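Local structure of uncharacterized protein (Trypanosoma brucei, 2Q0X) at residues P198-Q201 and E202-N206; V143-D146 and P147-L151; D175-A178 and M179-H182. The protein is of unknown function but adopts the alpha/beta-hydrolase fold and is probably a component of the paraflagellar rod. One frame throughout, in Å; residues are numbered along the deposited sequence.

Overall arrangement
The three contacts are local turns and a helix start in the part of the alpha/beta-hydrolase fold inserted between the parallel neighbours 135-143 and 227-232 of the central sheet. Along the chain contact 2 comes first, in the loop leaving strand 135-143; contact 3 follows helix 154-170, and contact 1 opens helix 200-209. Contacts 1 and 2 have centres about 10 Å apart and touch, with Gln201 OE1 2.9 Å from Cys145 N. Contact 3 lies about 17 Å from contact 2 and 19 Å from contact 1, centre to centre; Leu151 packs on its far end. Contacts 1 and 2 thus tie the loop after strand 135-143 to buried helix 200-209, while contact 3 borders the subunit interface.

Contact 1. Residues P198-Q201 and E202-N206; sequences PTLQ and EAVWN
Thr199 and Glu202 form a capping box at the start of helix 200-209, and much of it rests on one carboxylate oxygen. Glu202 OE1 accepts the hydroxyl of Thr199, 2.6 Å from OG1 and nearly in line with its own C-O bond. Glu202 OE1 also accepts Thr199 N at 3.0 Å, from above the carboxylate plane. A bend at chi2 (100°) folds the glutamate chain back toward the cap. The second oxygen, Glu202 OE2, rests 3.6 Å from Pro198 CG and is hydrogen-bonded to Tyr183 OH. Thr199 OG1 in turn accepts a weak capping bond from Gln201 N and is also hydrogen-bonded to Arg273 NH1, so the hydroxyl is held by several partners.

One turn on, the helix widens into a pi-type turn. Leu200 O receives both Val204 N and Trp205 N, each at 2.9 Å, and Gln201 O receives Asn206 N at 2.8 Å. The same five-residue step is repeated by side chains. With CG opposite the backbone N (chi1 -168°), and a kink at chi2, Gln201 brings NE2 to 2.9 Å from Asn206 OD1. The two amides stand 78° apart; NE2 stands above the carbonyl plane of Asn206, OD1 lies off the amide plane of Gln201, and the N-H does not point straight at it. Gln201 NE2 also lies obliquely by Trp205 CD1, while its OE1 accepts from Cys145 N. Trp205 NE1 donates to Tyr237 OH.

Leu200 and Val204 run side by side, CD2 to CG2 4.2 Å, and both pack on Leu229 of strand 227-232. Trp205 meets Leu231 of that strand and Val247 of helix 241-254, and Val204 meets Val251 of that helix, while Pro198 and Ala203 lie against helix 119-128.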
ATOM      1  N   PRO A 198       3.396 -19.982  -4.043  1.00 38.72           N
ATOM      2  CA  PRO A 198       2.887 -18.874  -3.252  1.00 38.59           C
ATOM      3  C   PRO A 198       3.505 -18.757  -1.877  1.00 38.37           C
ATOM      4  O   PRO A 198       3.937 -17.692  -1.526  1.00 37.99           O
ATOM      5  CB  PRO A 198       1.385 -19.173  -3.166  1.00 38.83           C
ATOM      6  CG  PRO A 198       1.097 -19.881  -4.433  1.00 38.65           C
ATOM      7  CD  PRO A 198       2.296 -20.761  -4.651  1.00 38.45           C
ATOM      8  N   THR A 199       3.600 -19.866  -1.140  1.00 38.50           N
ATOM      9  CA  THR A 199       4.118 -19.859   0.233  1.00 38.02           C
ATOM     10  C   THR A 199       5.014 -21.067   0.453  1.00 37.89           C
ATOM     11  O   THR A 199       5.184 -21.895  -0.429  1.00 37.92           O
ATOM     12  CB  THR A 199       2.959 -19.918   1.254  1.00 38.00           C
ATOM     13  OG1 THR A 199       2.230 -21.150   1.079  1.00 37.76           O
ATOM     14  CG2 THR A 199       2.008 -18.698   1.071  1.00 37.22           C
ATOM     15  N   LEU A 200       5.594 -21.147   1.641  1.00 37.74           N
ATOM     16  CA  LEU A 200       6.375 -22.299   2.054  1.00 37.77           C
ATOM     17  C   LEU A 200       5.579 -23.601   2.139  1.00 38.09           C
ATOM     18  O   LEU A 200       6.173 -24.680   2.119  1.00 38.08           O
ATOM     19  CB  LEU A 200       7.044 -22.014   3.382  1.00 37.54           C
ATOM     20  CG  LEU A 200       8.160 -20.972   3.319  1.00 36.98           C
ATOM     21  CD1 LEU A 200       8.910 -20.968   4.616  1.00 35.15           C
ATOM     22  CD2 LEU A 200       9.101 -21.230   2.172  1.00 35.75           C
ATOM     23  N   GLN A 201       4.247 -23.525   2.256  1.00 38.26           N
ATOM     24  CA  GLN A 201       3.429 -24.736   2.127  1.00 38.27           C
ATOM     25  C   GLN A 201       3.722 -25.452   0.803  1.00 38.48           C
ATOM     26  O   GLN A 201       4.032 -26.643   0.778  1.00 38.45           O
ATOM     27  CB  GLN A 201       1.943 -24.415   2.232  1.00 38.19           C
ATOM     28  CG  GLN A 201       1.028 -25.632   2.407  1.00 37.89           C
ATOM     29  CD  GLN A 201       1.086 -26.216   3.798  1.00 38.00           C
ATOM     30  OE1 GLN A 201       1.417 -25.514   4.758  1.00 37.72           O
ATOM     31  NE2 GLN A 201       0.757 -27.516   3.924  1.00 37.14           N
ATOM     32  N   GLU A 202       3.634 -24.721  -0.304  1.00 38.80           N
ATOM     33  CA  GLU A 202       3.856 -25.321  -1.629  1.00 38.86           C
ATOM     34  C   GLU A 202       5.349 -25.539  -1.927  1.00 38.62           C
ATOM     35  O   GLU A 202       5.728 -26.554  -2.511  1.00 38.33           O
ATOM     36  CB  GLU A 202       3.236 -24.439  -2.718  1.00 39.27           C
ATOM     37  CG  GLU A 202       1.702 -24.305  -2.608  1.00 39.97           C
ATOM     38  CD  GLU A 202       1.234 -23.019  -1.960  1.00 40.99           C
ATOM     39  OE1 GLU A 202       1.966 -22.435  -1.120  1.00 42.20           O
ATOM     40  OE2 GLU A 202       0.099 -22.599  -2.282  1.00 40.81           O
ATOM     41  N   ALA A 203       6.182 -24.589  -1.503  1.00 38.17           N
ATOM     42  CA  ALA A 203       7.620 -24.624  -1.797  1.00 37.82           C
ATOM     43  C   ALA A 203       8.383 -25.692  -0.996  1.00 37.81           C
ATOM     44  O   ALA A 203       9.327 -26.272  -1.507  1.00 36.97           O
ATOM     45  CB  ALA A 203       8.230 -23.266  -1.569  1.00 37.40           C
ATOM     46  N   VAL A 204       7.973 -25.940   0.255  1.00 37.88           N
ATOM     47  CA  VAL A 204       8.750 -26.802   1.148  1.00 37.73           C
ATOM     48  C   VAL A 204       7.920 -27.898   1.840  1.00 38.00           C
ATOM     49  O   VAL A 204       8.250 -29.073   1.748  1.00 38.33           O
ATOM     50  CB  VAL A 204       9.489 -25.944   2.213  1.00 37.60           C
ATOM     51  CG1 VAL A 204      10.105 -26.808   3.304  1.00 37.56           C
ATOM     52  CG2 VAL A 204      10.561 -25.080   1.561  1.00 36.89           C
ATOM     53  N   TRP A 205       6.846 -27.519   2.508  1.00 37.93           N
ATOM     54  CA  TRP A 205       6.151 -28.425   3.409  1.00 37.73           C
ATOM     55  C   TRP A 205       5.513 -29.590   2.668  1.00 37.88           C
ATOM     56  O   TRP A 205       5.832 -30.762   2.929  1.00 37.26           O
ATOM     57  CB  TRP A 205       5.086 -27.671   4.213  1.00 37.55           C
ATOM     58  CG  TRP A 205       4.708 -28.363   5.479  1.00 37.10           C
ATOM     59  CD1 TRP A 205       3.536 -28.976   5.745  1.00 36.87           C
ATOM     60  CD2 TRP A 205       5.527 -28.516   6.646  1.00 36.87           C
ATOM     61  NE1 TRP A 205       3.560 -29.508   7.013  1.00 37.36           N
ATOM     62  CE2 TRP A 205       4.775 -29.240   7.587  1.00 36.86           C
ATOM     63  CE3 TRP A 205       6.824 -28.105   6.985  1.00 36.97           C
ATOM     64  CZ2 TRP A 205       5.272 -29.567   8.856  1.00 37.24           C
ATOM     65  CZ3 TRP A 205       7.323 -28.423   8.244  1.00 36.79           C
ATOM     66  CH2 TRP A 205       6.546 -29.144   9.168  1.00 37.31           C
ATOM     67  N   ASN A 206       4.614 -29.258   1.745  1.00 37.85           N
ATOM     68  CA  ASN A 206       3.951 -30.271   0.922  1.00 38.08           C
ATOM     69  C   ASN A 206       4.909 -31.217   0.198  1.00 38.08           C
ATOM     70  O   ASN A 206       4.831 -32.426   0.396  1.00 38.16           O
ATOM     71  CB  ASN A 206       2.960 -29.598  -0.051  1.00 38.19           C
ATOM     72  CG  ASN A 206       1.707 -29.094   0.651  1.00 38.36           C
ATOM     73  OD1 ASN A 206       1.489 -29.356   1.844  1.00 38.49           O
ATOM     74  ND2 ASN A 206       0.859 -28.387  -0.090  1.00 39.46           N
TER

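Contact 2. Residues V143-D146 and P147-L151; sequences VVCD and PENPL
Asp146 and Asn149, the two ends of a type I beta turn, both carry CG on the far side of the CA-CB bond from the backbone N (chi1 -168° and -173°), and each uses its side-chain oxygen on an amide two residues ahead. Asp146 OD1 takes Glu148 N at 3.0 Å; the N-H points almost straight at the oxygen but arrives from above the carboxylate plane. The turn itself is closed by Asn149 N, which donates to Asp146 O at 2.9 Å. Beyond it, Asn149 OD1 accepts Leu151 N at 3.1 Å, an Asx turn that carries the chain onward past Pro150. Cys145 SG lies 4.1 Å from Asn149 CB, a loose packing contact beside the turn.

Pro147 sits at the second position of the turn, where it has no N-H to offer. It packs on Trp205 and Asn206 of helix 200-209.

Asp146 thus takes up two successive amides of the turn, Glu148 N through its carboxylate and Asn149 N through its backbone carbonyl. Asp146 OD1 and Glu148 OE2 are 5.2 Å apart, and their like charges would be expected to repel mildly; a long, weak ion pair of Glu148 with Arg210 may partly offset this.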
ATOM      1  N   VAL A 143       3.855 -19.962   7.636  1.00 25.53           N
ATOM      2  CA  VAL A 143       2.964 -20.761   8.461  1.00 25.43           C
ATOM      3  C   VAL A 143       2.537 -21.952   7.637  1.00 25.48           C
ATOM      4  O   VAL A 143       2.110 -21.809   6.502  1.00 25.46           O
ATOM      5  CB  VAL A 143       1.715 -19.984   8.870  1.00 25.46           C
ATOM      6  CG1 VAL A 143       0.787 -20.880   9.744  1.00 25.18           C
ATOM      7  CG2 VAL A 143       2.113 -18.660   9.574  1.00 25.37           C
ATOM      8  N   VAL A 144       2.642 -23.134   8.216  1.00 25.71           N
ATOM      9  CA  VAL A 144       2.307 -24.364   7.503  1.00 26.01           C
ATOM     10  C   VAL A 144       1.135 -25.066   8.196  1.00 26.23           C
ATOM     11  O   VAL A 144       0.913 -24.872   9.387  1.00 25.77           O
ATOM     12  CB  VAL A 144       3.521 -25.312   7.432  1.00 25.62           C
ATOM     13  CG1 VAL A 144       4.614 -24.677   6.622  1.00 25.68           C
ATOM     14  CG2 VAL A 144       4.032 -25.663   8.848  1.00 25.56           C
ATOM     15  N   CYS A 145       0.403 -25.866   7.425  1.00 26.62           N
ATOM     16  CA  CYS A 145      -0.661 -26.721   7.946  1.00 27.01           C
ATOM     17  C   CYS A 145      -0.468 -28.176   7.472  1.00 27.57           C
ATOM     18  O   CYS A 145       0.435 -28.478   6.700  1.00 27.78           O
ATOM     19  CB  CYS A 145      -2.009 -26.182   7.485  1.00 26.76           C
ATOM     20  SG  CYS A 145      -2.243 -26.225   5.703  1.00 26.87           S
ATOM     21  N   ASP A 146      -1.326 -29.074   7.940  1.00 28.41           N
ATOM     22  CA  ASP A 146      -1.338 -30.453   7.466  1.00 29.01           C
ATOM     23  C   ASP A 146      -1.597 -30.475   5.954  1.00 29.48           C
ATOM     24  O   ASP A 146      -2.567 -29.900   5.507  1.00 29.45           O
ATOM     25  CB  ASP A 146      -2.415 -31.260   8.208  1.00 29.09           C
ATOM     26  CG  ASP A 146      -2.294 -32.768   7.991  1.00 29.29           C
ATOM     27  OD1 ASP A 146      -1.845 -33.224   6.916  1.00 28.99           O
ATOM     28  OD2 ASP A 146      -2.660 -33.515   8.916  1.00 30.90           O
ATOM     29  N   PRO A 147      -0.716 -31.131   5.166  1.00 30.25           N
ATOM     30  CA  PRO A 147      -0.913 -31.247   3.712  1.00 30.72           C
ATOM     31  C   PRO A 147      -2.236 -31.890   3.292  1.00 31.49           C
ATOM     32  O   PRO A 147      -2.713 -31.633   2.182  1.00 31.21           O
ATOM     33  CB  PRO A 147       0.257 -32.126   3.268  1.00 30.61           C
ATOM     34  CG  PRO A 147       1.282 -31.957   4.306  1.00 30.51           C
ATOM     35  CD  PRO A 147       0.550 -31.764   5.593  1.00 30.30           C
ATOM     36  N   GLU A 148      -2.816 -32.707   4.177  1.00 32.41           N
ATOM     37  CA  GLU A 148      -4.095 -33.352   3.920  1.00 33.38           C
ATOM     38  C   GLU A 148      -5.291 -32.449   4.207  1.00 33.96           C
ATOM     39  O   GLU A 148      -6.432 -32.876   4.053  1.00 33.96           O
ATOM     40  CB  GLU A 148      -4.201 -34.666   4.713  1.00 33.72           C
ATOM     41  CG  GLU A 148      -3.091 -35.672   4.381  1.00 34.61           C
ATOM     42  CD  GLU A 148      -2.908 -35.894   2.874  1.00 36.13           C
ATOM     43  OE1 GLU A 148      -3.938 -36.076   2.172  1.00 37.09           O
ATOM     44  OE2 GLU A 148      -1.740 -35.890   2.395  1.00 36.89           O
ATOM     45  N   ASN A 149      -5.023 -31.215   4.634  1.00 34.67           N
ATOM     46  CA  ASN A 149      -6.003 -30.135   4.611  1.00 35.33           C
ATOM     47  C   ASN A 149      -6.664 -30.065   3.222  1.00 35.72           C
ATOM     48  O   ASN A 149      -5.980 -30.154   2.220  1.00 35.50           O
ATOM     49  CB  ASN A 149      -5.283 -28.827   4.941  1.00 35.55           C
ATOM     50  CG  ASN A 149      -6.210 -27.661   5.116  1.00 36.19           C
ATOM     51  OD1 ASN A 149      -6.758 -27.122   4.148  1.00 36.76           O
ATOM     52  ND2 ASN A 149      -6.350 -27.218   6.361  1.00 37.13           N
ATOM     53  N   PRO A 150      -7.999 -29.897   3.159  1.00 36.54           N
ATOM     54  CA  PRO A 150      -8.671 -29.978   1.847  1.00 37.11           C
ATOM     55  C   PRO A 150      -8.188 -28.960   0.790  1.00 37.67           C
ATOM     56  O   PRO A 150      -8.437 -29.154  -0.401  1.00 37.68           O
ATOM     57  CB  PRO A 150     -10.153 -29.755   2.194  1.00 37.05           C
ATOM     58  CG  PRO A 150     -10.137 -29.066   3.515  1.00 36.87           C
ATOM     59  CD  PRO A 150      -8.953 -29.616   4.245  1.00 36.45           C
ATOM     60  N   LEU A 151      -7.519 -27.892   1.220  1.00 38.37           N
ATOM     61  CA  LEU A 151      -6.892 -26.953   0.292  1.00 38.94           C
ATOM     62  C   LEU A 151      -5.671 -27.531  -0.431  1.00 39.48           C
ATOM     63  O   LEU A 151      -5.420 -27.180  -1.580  1.00 39.55           O
ATOM     64  CB  LEU A 151      -6.474 -25.684   1.021  1.00 39.04           C
ATOM     65  CG  LEU A 151      -7.594 -24.741   1.452  1.00 39.43           C
ATOM     66  CD1 LEU A 151      -6.987 -23.549   2.182  1.00 39.42           C
ATOM     67  CD2 LEU A 151      -8.447 -24.292   0.248  1.00 39.38           C
TER

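Contact 3. Residues D175-A178 and M179-H182; sequences DSLA and MLKH
The imidazole of His182 has Lys181 CG on one face, 3.7 Å above the plane and displaced toward the rim, and it also meets the ring of His163, the two ring planes being about 35° apart. The other flat group, the carboxylate of Asp175, is engaged through OD2 in a salt bridge with Arg172 of the same chain (NH1). Between these ends the chain makes a short 3-10 turn. Met179 N donates to Ser176 O at 3.0 Å, approaching from well above the carbonyl plane, in the i to i+3 bonding of a 3-10 turn, and Ala178 N reaches back to Asp175 O at 3.2 Å.

Leu177 and Leu180 lie side by side and point the same way. One methyl does the touching: Leu180 CD1 comes to 3.9 Å from Leu177 CG, though the exact placing of this exposed side chain is doubtful. Met179 leaves in another direction. Met179 CB lies 3.3 Å from Ser176 O, and bends at chi2 (-56°) and chi3 (-43°) curl the thioether into a compact hook, directed away from the turn.

That hook fits between two helices, against Arg160, His163 and Val164 of helix 154-170 and Pro189 and Leu192 of helix 189-193. Ala178 packs on Leu167 of the longer helix, and its carbonyl oxygen accepts from His163 NE2. The opening of the turn meets the dimer partner: Ser176 OG is hydrogen-bonded to Glu174 of the second subunit, and Leu177 packs on Pro84 of that subunit. The turn therefore joins the end of helix 154-170 to helix 189-193 and borders the subunit interface.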
ATOM      1  N   ASP A 175      -9.389  -9.931  -8.129  1.00 45.24           N
ATOM      2  CA  ASP A 175     -10.448 -10.142  -7.145  1.00 45.20           C
ATOM      3  C   ASP A 175     -10.050 -11.183  -6.095  1.00 44.92           C
ATOM      4  O   ASP A 175     -10.358 -12.369  -6.231  1.00 45.12           O
ATOM      5  CB  ASP A 175     -11.740 -10.536  -7.863  1.00 45.24           C
ATOM      6  CG  ASP A 175     -12.964 -10.438  -6.974  1.00 45.47           C
ATOM      7  OD1 ASP A 175     -12.820 -10.066  -5.790  1.00 45.53           O
ATOM      8  OD2 ASP A 175     -14.072 -10.747  -7.468  1.00 45.66           O
ATOM      9  N   SER A 176      -9.382 -10.733  -5.039  1.00 44.56           N
ATOM     10  CA  SER A 176      -8.905 -11.643  -4.001  1.00 44.42           C
ATOM     11  C   SER A 176     -10.053 -12.306  -3.232  1.00 44.25           C
ATOM     12  O   SER A 176      -9.905 -13.420  -2.732  1.00 44.02           O
ATOM     13  CB  SER A 176      -7.948 -10.923  -3.035  1.00 44.36           C
ATOM     14  OG  SER A 176      -8.630 -10.097  -2.105  1.00 44.73           O
ATOM     15  N   LEU A 177     -11.191 -11.617  -3.147  1.00 44.28           N
ATOM     16  CA  LEU A 177     -12.380 -12.148  -2.465  1.00 44.41           C
ATOM     17  C   LEU A 177     -12.966 -13.373  -3.170  1.00 44.36           C
ATOM     18  O   LEU A 177     -13.611 -14.208  -2.526  1.00 44.27           O
ATOM     19  CB  LEU A 177     -13.466 -11.066  -2.269  1.00 44.32           C
ATOM     20  CG  LEU A 177     -13.479 -10.389  -0.888  1.00 44.39           C
ATOM     21  CD1 LEU A 177     -12.265  -9.514  -0.671  1.00 44.11           C
ATOM     22  CD2 LEU A 177     -14.744  -9.570  -0.695  1.00 44.56           C
ATOM     23  N   ALA A 178     -12.737 -13.477  -4.480  1.00 44.42           N
ATOM     24  CA  ALA A 178     -13.123 -14.665  -5.250  1.00 44.59           C
ATOM     25  C   ALA A 178     -12.298 -15.914  -4.882  1.00 44.64           C
ATOM     26  O   ALA A 178     -12.677 -17.023  -5.235  1.00 44.70           O
ATOM     27  CB  ALA A 178     -13.016 -14.385  -6.757  1.00 44.50           C
ATOM     28  N   MET A 179     -11.186 -15.723  -4.173  1.00 44.81           N
ATOM     29  CA  MET A 179     -10.292 -16.824  -3.769  1.00 44.96           C
ATOM     30  C   MET A 179     -10.536 -17.376  -2.360  1.00 45.32           C
ATOM     31  O   MET A 179      -9.749 -18.203  -1.884  1.00 45.50           O
ATOM     32  CB  MET A 179      -8.823 -16.361  -3.836  1.00 44.76           C
ATOM     33  CG  MET A 179      -8.279 -16.178  -5.215  1.00 44.09           C
ATOM     34  SD  MET A 179      -8.439 -17.659  -6.193  1.00 44.21           S
ATOM     35  CE  MET A 179      -7.948 -18.970  -5.058  1.00 44.44           C
ATOM     36  N   LEU A 180     -11.604 -16.953  -1.693  1.00 45.61           N
ATOM     37  CA  LEU A 180     -11.715 -17.215  -0.252  1.00 45.84           C
ATOM     38  C   LEU A 180     -11.999 -18.679   0.117  1.00 45.70           C
ATOM     39  O   LEU A 180     -11.585 -19.130   1.183  1.00 45.86           O
ATOM     40  CB  LEU A 180     -12.735 -16.277   0.424  1.00 46.08           C
ATOM     41  CG  LEU A 180     -12.151 -15.029   1.124  1.00 46.39           C
ATOM     42  CD1 LEU A 180     -12.147 -13.843   0.202  1.00 46.83           C
ATOM     43  CD2 LEU A 180     -12.932 -14.677   2.394  1.00 46.41           C
ATOM     44  N   LYS A 181     -12.673 -19.427  -0.751  1.00 45.41           N
ATOM     45  CA  LYS A 181     -12.989 -20.821  -0.429  1.00 45.23           C
ATOM     46  C   LYS A 181     -11.903 -21.766  -0.957  1.00 44.78           C
ATOM     47  O   LYS A 181     -11.746 -22.878  -0.465  1.00 44.89           O
ATOM     48  CB  LYS A 181     -14.412 -21.196  -0.916  1.00 45.35           C
ATOM     49  CG  LYS A 181     -14.496 -22.021  -2.199  1.00 45.54           C
ATOM     50  CD  LYS A 181     -15.941 -22.303  -2.606  1.00 45.70           C
ATOM     51  CE  LYS A 181     -16.636 -21.094  -3.251  1.00 46.09           C
ATOM     52  NZ  LYS A 181     -17.586 -20.381  -2.330  1.00 46.33           N
ATOM     53  N   HIS A 182     -11.122 -21.292  -1.922  1.00 44.32           N
ATOM     54  CA  HIS A 182     -10.073 -22.092  -2.546  1.00 43.73           C
ATOM     55  C   HIS A 182      -8.651 -21.831  -2.028  1.00 43.30           C
ATOM     56  O   HIS A 182      -7.748 -22.604  -2.322  1.00 43.30           O
ATOM     57  CB  HIS A 182     -10.143 -21.922  -4.067  1.00 43.65           C
ATOM     58  CG  HIS A 182     -11.306 -22.636  -4.685  1.00 43.70           C
ATOM     59  ND1 HIS A 182     -12.387 -21.975  -5.226  1.00 43.59           N
ATOM     60  CD2 HIS A 182     -11.571 -23.959  -4.812  1.00 43.40           C
ATOM     61  CE1 HIS A 182     -13.257 -22.859  -5.683  1.00 43.93           C
ATOM     62  NE2 HIS A 182     -12.786 -24.070  -5.445  1.00 43.72           N
TER